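Local structure of oxidoreductase, 2OG-Fe(II) oxygenase family (Burkholderia pseudomallei, 6N1F) at residues M36-A40 / F125-M129; C141-L147 / E218-Y224. The protein is probably an iron-dependent oxidoreductase of the 2-oxoglutarate/Fe(II) oxygenase type, holding an iron ion in a His-Asp-His site. All blocks are in the same frame, centred on the assembly; numbering follows the deposited sequence.

Interaction 1 (M36-A40 / F125-M129)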
HETATM    1  N   MSE A  36     -18.104   3.379   4.826  1.00 28.00           N
HETATM    2  CA  MSE A  36     -17.023   3.576   5.787  1.00 33.38           C
HETATM    3  C   MSE A  36     -17.151   2.672   7.009  1.00 32.28           C
HETATM    4  O   MSE A  36     -16.165   2.069   7.433  1.00 29.66           O
HETATM    5  CB  MSE A  36     -16.951   5.035   6.248  1.00 33.94           C
HETATM    6  CG  MSE A  36     -15.755   5.294   7.176  1.00 43.05           C
HETATM    7 SE   MSE A  36     -14.003   4.744   6.426  1.00 44.48          SE
HETATM    8  CE  MSE A  36     -13.768   6.268   5.219  1.00 43.43           C
ATOM      9  N   ALA A  37     -18.361   2.584   7.572  1.00 30.62           N
ATOM     10  CA  ALA A  37     -18.582   1.698   8.712  1.00 36.19           C
ATOM     11  C   ALA A  37     -18.161   0.268   8.393  1.00 37.14           C
ATOM     12  O   ALA A  37     -17.591  -0.424   9.245  1.00 29.47           O
ATOM     13  CB  ALA A  37     -20.047   1.732   9.132  1.00 32.90           C
ATOM     14  N   ASP A  38     -18.428  -0.182   7.162  1.00 26.35           N
ATOM     15  CA  ASP A  38     -18.033  -1.527   6.742  1.00 26.75           C
ATOM     16  C   ASP A  38     -16.530  -1.617   6.508  1.00 24.18           C
ATOM     17  O   ASP A  38     -15.894  -2.596   6.919  1.00 25.99           O
ATOM     18  CB  ASP A  38     -18.795  -1.930   5.473  1.00 25.80           C
ATOM     19  CG  ASP A  38     -20.296  -1.727   5.610  1.00 32.26           C
ATOM     20  OD1 ASP A  38     -20.909  -2.362   6.502  1.00 33.34           O
ATOM     21  OD2 ASP A  38     -20.857  -0.913   4.839  1.00 35.91           O
ATOM     22  N   TYR A  39     -15.945  -0.625   5.825  1.00 20.57           N
ATOM     23  CA  TYR A  39     -14.502  -0.648   5.592  1.00 23.96           C
ATOM     24  C   TYR A  39     -13.725  -0.754   6.904  1.00 25.78           C
ATOM     25  O   TYR A  39     -12.836  -1.604   7.045  1.00 23.02           O
ATOM     26  CB  TYR A  39     -14.050   0.595   4.835  1.00 20.90           C
ATOM     27  CG  TYR A  39     -14.751   0.876   3.534  1.00 28.12           C
ATOM     28  CD1 TYR A  39     -15.369  -0.133   2.816  1.00 27.29           C
ATOM     29  CD2 TYR A  39     -14.792   2.169   3.027  1.00 25.46           C
ATOM     30  CE1 TYR A  39     -15.992   0.129   1.631  1.00 26.86           C
ATOM     31  CE2 TYR A  39     -15.421   2.450   1.849  1.00 20.05           C
ATOM     32  CZ  TYR A  39     -16.015   1.432   1.151  1.00 23.89           C
ATOM     33  OH  TYR A  39     -16.633   1.711  -0.028  1.00 22.08           O
ATOM     34  N   ALA A  40     -14.033   0.117   7.872  1.00 24.11           N
ATOM     35  CA  ALA A  40     -13.276   0.124   9.124  1.00 23.33           C
ATOM     36  C   ALA A  40     -13.508  -1.151   9.927  1.00 27.03           C
ATOM     37  O   ALA A  40     -12.595  -1.644  10.598  1.00 26.01           O
ATOM     38  CB  ALA A  40     -13.647   1.351   9.955  1.00 35.16           C
ATOM     39  N   PHE A 125     -10.613  10.604   5.163  1.00 24.79           N
ATOM     40  CA  PHE A 125     -11.027   9.263   4.753  1.00 25.66           C
ATOM     41  C   PHE A 125     -10.271   8.192   5.526  1.00 27.68           C
ATOM     42  O   PHE A 125     -10.870   7.244   6.034  1.00 26.32           O
ATOM     43  CB  PHE A 125     -10.812   9.106   3.246  1.00 23.13           C
ATOM     44  CG  PHE A 125     -11.216   7.761   2.686  1.00 31.09           C
ATOM     45  CD1 PHE A 125     -12.509   7.538   2.242  1.00 29.97           C
ATOM     46  CD2 PHE A 125     -10.284   6.738   2.554  1.00 28.33           C
ATOM     47  CE1 PHE A 125     -12.882   6.316   1.714  1.00 32.68           C
ATOM     48  CE2 PHE A 125     -10.646   5.507   2.010  1.00 23.92           C
ATOM     49  CZ  PHE A 125     -11.951   5.294   1.593  1.00 27.14           C
ATOM     50  N   PHE A 126      -8.951   8.327   5.636  1.00 30.32           N
ATOM     51  CA  PHE A 126      -8.212   7.322   6.387  1.00 30.62           C
ATOM     52  C   PHE A 126      -8.282   7.552   7.890  1.00 33.63           C
ATOM     53  O   PHE A 126      -8.172   6.586   8.650  1.00 33.04           O
ATOM     54  CB  PHE A 126      -6.770   7.252   5.885  1.00 23.96           C
ATOM     55  CG  PHE A 126      -6.669   6.558   4.549  1.00 23.38           C
ATOM     56  CD1 PHE A 126      -6.828   5.183   4.466  1.00 29.75           C
ATOM     57  CD2 PHE A 126      -6.489   7.283   3.380  1.00 22.51           C
ATOM     58  CE1 PHE A 126      -6.777   4.535   3.251  1.00 25.32           C
ATOM     59  CE2 PHE A 126      -6.431   6.642   2.164  1.00 21.73           C
ATOM     60  CZ  PHE A 126      -6.575   5.266   2.101  1.00 26.83           C
ATOM     61  N   GLY A 127      -8.528   8.785   8.328  1.00 35.15           N
ATOM     62  CA  GLY A 127      -8.791   9.013   9.741  1.00 38.24           C
ATOM     63  C   GLY A 127     -10.003   8.247  10.237  1.00 38.94           C
ATOM     64  O   GLY A 127      -9.969   7.622  11.297  1.00 42.71           O
ATOM     65  N   ASP A 128     -11.100   8.296   9.479  1.00 27.24           N
ATOM     66  CA  ASP A 128     -12.255   7.477   9.824  1.00 27.56           C
ATOM     67  C   ASP A 128     -11.932   5.991   9.701  1.00 39.39           C
ATOM     68  O   ASP A 128     -12.383   5.176  10.515  1.00 44.27           O
ATOM     69  CB  ASP A 128     -13.431   7.836   8.923  1.00 31.94           C
ATOM     70  CG  ASP A 128     -13.919   9.253   9.154  1.00 43.09           C
ATOM     71  OD1 ASP A 128     -13.316   9.951   9.997  1.00 39.38           O
ATOM     72  OD2 ASP A 128     -14.899   9.658   8.498  1.00 40.54           O
HETATM   73  N   MSE A 129     -11.151   5.632   8.692  1.00 25.97           N
HETATM   74  CA  MSE A 129     -10.853   4.245   8.361  1.00 36.37           C
HETATM   75  C   MSE A 129     -10.100   3.612   9.512  1.00 36.19           C
HETATM   76  O   MSE A 129     -10.374   2.482   9.901  1.00 34.78           O
HETATM   77  CB  MSE A 129     -10.049   4.178   7.053  1.00 28.84           C
HETATM   78  CG  MSE A 129      -9.345   2.874   6.773  1.00 38.79           C
HETATM   79 SE   MSE A 129     -10.439   1.666   5.719  1.00 41.54          SE
HETATM   80  CE  MSE A 129     -10.873   2.794   4.189  1.00 36.02           C
TER
HETATM   81  O   HOH W   1     -10.478   0.569  12.208  1.00 50.20           O

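Interaction 2 (C141-L147 / E218-Y224)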
ATOM      1  N   CYS A 141       6.760   5.799   0.837  1.00 29.63           N
ATOM      2  CA  CYS A 141       5.882   5.780  -0.324  1.00 26.82           C
ATOM      3  C   CYS A 141       6.702   5.484  -1.571  1.00 27.12           C
ATOM      4  O   CYS A 141       7.727   6.130  -1.803  1.00 31.51           O
ATOM      5  CB  CYS A 141       5.156   7.119  -0.462  1.00 36.10           C
ATOM      6  SG  CYS A 141       4.069   7.230  -1.898  1.00 37.00           S
ATOM      7  N   GLN A 142       6.259   4.511  -2.367  1.00 27.86           N
ATOM      8  CA  GLN A 142       6.988   4.134  -3.572  1.00 28.73           C
ATOM      9  C   GLN A 142       6.058   3.397  -4.532  1.00 32.76           C
ATOM     10  O   GLN A 142       5.012   2.871  -4.141  1.00 37.91           O
ATOM     11  CB  GLN A 142       8.212   3.268  -3.236  1.00 27.15           C
ATOM     12  CG  GLN A 142       7.834   1.870  -2.724  1.00 26.21           C
ATOM     13  CD  GLN A 142       8.980   1.146  -2.085  1.00 32.19           C
ATOM     14  OE1 GLN A 142       9.612   1.660  -1.160  1.00 41.14           O
ATOM     15  NE2 GLN A 142       9.269  -0.066  -2.572  1.00 29.74           N
ATOM     16  N   ILE A 143       6.458   3.379  -5.803  1.00 29.71           N
ATOM     17  CA  ILE A 143       5.781   2.621  -6.849  1.00 25.94           C
ATOM     18  C   ILE A 143       6.591   1.352  -7.086  1.00 31.23           C
ATOM     19  O   ILE A 143       7.795   1.428  -7.370  1.00 35.74           O
ATOM     20  CB  ILE A 143       5.658   3.428  -8.154  1.00 28.05           C
ATOM     21  CG1 ILE A 143       5.075   4.820  -7.913  1.00 32.22           C
ATOM     22  CG2 ILE A 143       4.783   2.696  -9.136  1.00 36.46           C
ATOM     23  CD1 ILE A 143       3.602   4.816  -7.765  1.00 40.21           C
ATOM     24  N   ASN A 144       5.942   0.187  -6.959  1.00 26.98           N
ATOM     25  CA  ASN A 144       6.569  -1.104  -7.225  1.00 24.44           C
ATOM     26  C   ASN A 144       6.060  -1.631  -8.552  1.00 26.03           C
ATOM     27  O   ASN A 144       4.856  -1.851  -8.710  1.00 30.24           O
ATOM     28  CB  ASN A 144       6.262  -2.118  -6.131  1.00 24.10           C
ATOM     29  CG  ASN A 144       6.955  -1.800  -4.848  1.00 30.86           C
ATOM     30  OD1 ASN A 144       7.939  -1.061  -4.829  1.00 34.02           O
ATOM     31  ND2 ASN A 144       6.460  -2.362  -3.758  1.00 33.41           N
ATOM     32  N   ARG A 145       6.972  -1.862  -9.489  1.00 25.28           N
ATOM     33  CA  ARG A 145       6.626  -2.399 -10.797  1.00 25.51           C
ATOM     34  C   ARG A 145       7.138  -3.836 -10.879  1.00 25.75           C
ATOM     35  O   ARG A 145       8.347  -4.073 -11.012  1.00 26.72           O
ATOM     36  CB  ARG A 145       7.201  -1.517 -11.897  1.00 31.80           C
ATOM     37  CG  ARG A 145       6.905  -2.005 -13.297  1.00 37.63           C
ATOM     38  CD  ARG A 145       7.350  -0.967 -14.305  1.00 43.85           C
ATOM     39  NE  ARG A 145       7.659  -1.571 -15.592  1.00 37.34           N
ATOM     40  CZ  ARG A 145       8.884  -1.890 -15.988  1.00 48.54           C
ATOM     41  NH1 ARG A 145       9.926  -1.659 -15.194  1.00 59.18           N
ATOM     42  NH2 ARG A 145       9.068  -2.441 -17.179  1.00 51.98           N
HETATM   43  N   MSE A 146       6.218  -4.790 -10.797  1.00 25.05           N
HETATM   44  CA  MSE A 146       6.581  -6.193 -10.674  1.00 25.30           C
HETATM   45  C   MSE A 146       6.375  -6.903 -11.996  1.00 25.91           C
HETATM   46  O   MSE A 146       5.268  -6.891 -12.552  1.00 25.60           O
HETATM   47  CB  MSE A 146       5.757  -6.876  -9.567  1.00 24.45           C
HETATM   48  CG  MSE A 146       5.921  -6.261  -8.179  1.00 24.24           C
HETATM   49 SE   MSE A 146       4.812  -7.205  -6.875  1.00 34.13          SE
HETATM   50  CE  MSE A 146       5.612  -8.979  -6.957  1.00 24.33           C
ATOM     51  N   LEU A 147       7.444  -7.505 -12.501  1.00 26.96           N
ATOM     52  CA  LEU A 147       7.410  -8.149 -13.799  1.00 27.86           C
ATOM     53  C   LEU A 147       6.995  -9.611 -13.651  1.00 39.21           C
ATOM     54  O   LEU A 147       6.890 -10.141 -12.541  1.00 27.29           O
ATOM     55  CB  LEU A 147       8.776  -8.033 -14.467  1.00 29.24           C
ATOM     56  CG  LEU A 147       9.308  -6.609 -14.524  1.00 29.57           C
ATOM     57  CD1 LEU A 147      10.681  -6.599 -15.161  1.00 31.20           C
ATOM     58  CD2 LEU A 147       8.358  -5.725 -15.289  1.00 29.43           C
ATOM     59  N   GLU A 218       2.670  -7.378 -16.157  1.00 33.34           N
ATOM     60  CA  GLU A 218       3.338  -6.680 -15.068  1.00 33.58           C
ATOM     61  C   GLU A 218       2.286  -6.146 -14.109  1.00 28.88           C
ATOM     62  O   GLU A 218       1.128  -5.954 -14.477  1.00 24.22           O
ATOM     63  CB  GLU A 218       4.219  -5.538 -15.590  1.00 42.71           C
ATOM     64  CG  GLU A 218       3.443  -4.352 -16.117  1.00 49.22           C
ATOM     65  CD  GLU A 218       4.344  -3.208 -16.562  1.00 63.57           C
ATOM     66  OE1 GLU A 218       5.402  -3.474 -17.171  1.00 67.34           O
ATOM     67  OE2 GLU A 218       3.994  -2.038 -16.301  1.00 67.28           O
ATOM     68  N   ARG A 219       2.707  -5.916 -12.870  1.00 24.71           N
ATOM     69  CA  ARG A 219       1.814  -5.489 -11.803  1.00 25.71           C
ATOM     70  C   ARG A 219       2.446  -4.267 -11.157  1.00 25.70           C
ATOM     71  O   ARG A 219       3.592  -4.329 -10.690  1.00 25.23           O
ATOM     72  CB  ARG A 219       1.594  -6.626 -10.793  1.00 29.38           C
ATOM     73  CG  ARG A 219       0.807  -6.302  -9.509  1.00 26.54           C
ATOM     74  CD  ARG A 219       1.227  -7.334  -8.460  1.00 23.25           C
ATOM     75  NE  ARG A 219       0.262  -7.580  -7.394  1.00 26.09           N
ATOM     76  CZ  ARG A 219       0.293  -6.990  -6.200  1.00 27.27           C
ATOM     77  NH1 ARG A 219       1.236  -6.090  -5.908  1.00 23.51           N
ATOM     78  NH2 ARG A 219      -0.606  -7.315  -5.288  1.00 26.53           N
ATOM     79  N   THR A 220       1.714  -3.154 -11.162  1.00 23.52           N
ATOM     80  CA  THR A 220       2.216  -1.855 -10.726  1.00 24.45           C
ATOM     81  C   THR A 220       1.333  -1.323  -9.611  1.00 22.43           C
ATOM     82  O   THR A 220       0.115  -1.242  -9.772  1.00 23.45           O
ATOM     83  CB  THR A 220       2.234  -0.858 -11.881  1.00 30.15           C
ATOM     84  OG1 THR A 220       2.913  -1.444 -12.997  1.00 34.94           O
ATOM     85  CG2 THR A 220       2.923   0.434 -11.464  1.00 30.29           C
ATOM     86  N   SER A 221       1.940  -0.952  -8.492  1.00 20.79           N
ATOM     87  CA  SER A 221       1.162  -0.536  -7.338  1.00 29.05           C
ATOM     88  C   SER A 221       1.866   0.596  -6.609  1.00 22.31           C
ATOM     89  O   SER A 221       3.094   0.604  -6.500  1.00 22.83           O
ATOM     90  CB  SER A 221       0.924  -1.719  -6.386  1.00 33.83           C
ATOM     91  OG  SER A 221       2.142  -2.263  -5.908  1.00 37.63           O
ATOM     92  N   LEU A 222       1.080   1.552  -6.115  1.00 22.95           N
ATOM     93  CA  LEU A 222       1.579   2.600  -5.227  1.00 20.82           C
ATOM     94  C   LEU A 222       1.403   2.138  -3.783  1.00 25.37           C
ATOM     95  O   LEU A 222       0.276   1.876  -3.343  1.00 24.15           O
ATOM     96  CB  LEU A 222       0.827   3.914  -5.471  1.00 22.11           C
ATOM     97  CG  LEU A 222       1.450   5.202  -4.952  1.00 29.43           C
ATOM     98  CD1 LEU A 222       0.675   6.370  -5.520  1.00 38.41           C
ATOM     99  CD2 LEU A 222       1.448   5.283  -3.458  1.00 31.41           C
ATOM    100  N   VAL A 223       2.502   2.088  -3.035  1.00 21.71           N
ATOM    101  CA  VAL A 223       2.512   1.551  -1.682  1.00 20.54           C
ATOM    102  C   VAL A 223       2.961   2.656  -0.733  1.00 20.78           C
ATOM    103  O   VAL A 223       3.960   3.331  -0.996  1.00 27.44           O
ATOM    104  CB  VAL A 223       3.439   0.323  -1.578  1.00 21.89           C
ATOM    105  CG1 VAL A 223       3.536  -0.147  -0.149  1.00 24.85           C
ATOM    106  CG2 VAL A 223       2.938  -0.797  -2.467  1.00 31.12           C
ATOM    107  N   TYR A 224       2.235   2.849   0.362  1.00 22.87           N
ATOM    108  CA  TYR A 224       2.716   3.791   1.366  1.00 23.31           C
ATOM    109  C   TYR A 224       2.323   3.336   2.760  1.00 30.89           C
ATOM    110  O   TYR A 224       1.443   2.491   2.941  1.00 28.00           O
ATOM    111  CB  TYR A 224       2.243   5.235   1.119  1.00 24.44           C
ATOM    112  CG  TYR A 224       0.758   5.521   0.927  1.00 27.57           C
ATOM    113  CD1 TYR A 224       0.037   6.236   1.882  1.00 23.99           C
ATOM    114  CD2 TYR A 224       0.100   5.158  -0.244  1.00 25.77           C
ATOM    115  CE1 TYR A 224      -1.315   6.545   1.693  1.00 25.01           C
ATOM    116  CE2 TYR A 224      -1.253   5.458  -0.442  1.00 24.94           C
ATOM    117  CZ  TYR A 224      -1.950   6.146   0.523  1.00 23.37           C
ATOM    118  OH  TYR A 224      -3.279   6.422   0.308  1.00 31.36           O
TER
HETATM  119  O   HOH W   2       3.068  -4.500  -7.937  1.00 25.03           O

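Interaction 1 (M36-A40 / F125-M129)
A crossing of two helices, 36-45 and 120-130, beside edge strand 48-51 of the large sheet, brings Met36, a selenomethionine, over Phe125 in a Met-aromatic contact. The two helix segments cross at -59° with their axes 9.7 Å apart, a gap that the long, flexible methionine chains can bridge. Met36 spans it from the first helix: CG leaves anti to the backbone N (chi1 -176°), and turns at chi2 and chi3 then carry the selenium and methyl across to the other helix. The methyl CE lies over one face of the Phe125 ring, offset toward its rim and 3.8 Å from the ring centroid, a CH-pi contact. SE stands farther above the same ring, 5.2 Å from the centroid, and rests on the backbone of the facing helix, 3.7 Å from Met129 CA. On the outer side, Met36 CG touches CB of the exposed Asp128.

Met129, also selenomethionine, returns the reach from the second helix: its SE meets Tyr39 CB at 3.9 Å, and its CE approaches the tyrosine ring obliquely. Leu51 of strand 48-51 touches Tyr39, Phe125 and Met129, so the apolar interior of the crossing continues onto the edge strand of the large sheet. Where the backbones come closest, the small side chain of Ala40 fits, its CB 3.5 Å from Met129 O. No direct hydrogen bond joins the segments. Instead, one water donates to Met129 O at 3.0 Å and, weakly, to Ala40 O at 3.5 Å.

Interaction 2 (C141-L147 / E218-Y224)
Cys141-Leu147 and Glu218-Tyr224 are antiparallel neighbours in the large sheet of the double-stranded β-helix (jelly-roll) fold expected of this family. Three hydrogen-bonded pairs, Gln142-Val223, Asn144-Ser221 and Met146-Arg219, form the ladder; the bond from Met146 N to Arg219 O is 2.7 Å long.

Cys141, Ile143 and Leu222 share one face, where Ile143 CD1 presses on Leu222 CG at 3.6 Å and Cys141 SG meets Leu222 CD2 at 3.6 Å. Ile113 and Leu117 of helix 109-117 cover Leu222, and Leu117 also reaches Cys141. Farther along the same face, toward solvent, charge replaces hydrocarbon: the extended Arg145 chain brings NE to Glu218 OE1 at 3.3 Å, a salt bridge whose hydrogen bond is weak, with guanidinium and carboxylate planes 70° apart.

Val223 points to the other face, its side chain about 6 Å from the bound iron. There the Gln142 amide donates NE2 to a lone pair of Asn144 OD1, almost straight at 172°, which orients both amides. Met146 and Arg219 run side by side. Gly179 O receives Arg219 NE, while a water accepts from Arg219 NH1 at 3.2 Å and donates to Asn144 O at 3.3 Å.

In the fold
Interaction 2 pairs two strands within the large sheet, with more than half of its touching residues buried and one side chain near the iron; interaction 1 is peripheral, away from the metal site, and joins two helices. Their chemistry follows: regular backbone hydrogen bonds hold the strands, whereas the helix segments meet mainly through methionine and aromatic side chains. Although their centres are 24 Å apart, on opposite sides of the chain's centre, the two are connected. Helix 120-130 is followed in the chain by strand 137-147, and Phe126 CE2 packs 3.7 Å from Tyr224 OH, so the helix of interaction 1 also rests against a strand of interaction 2.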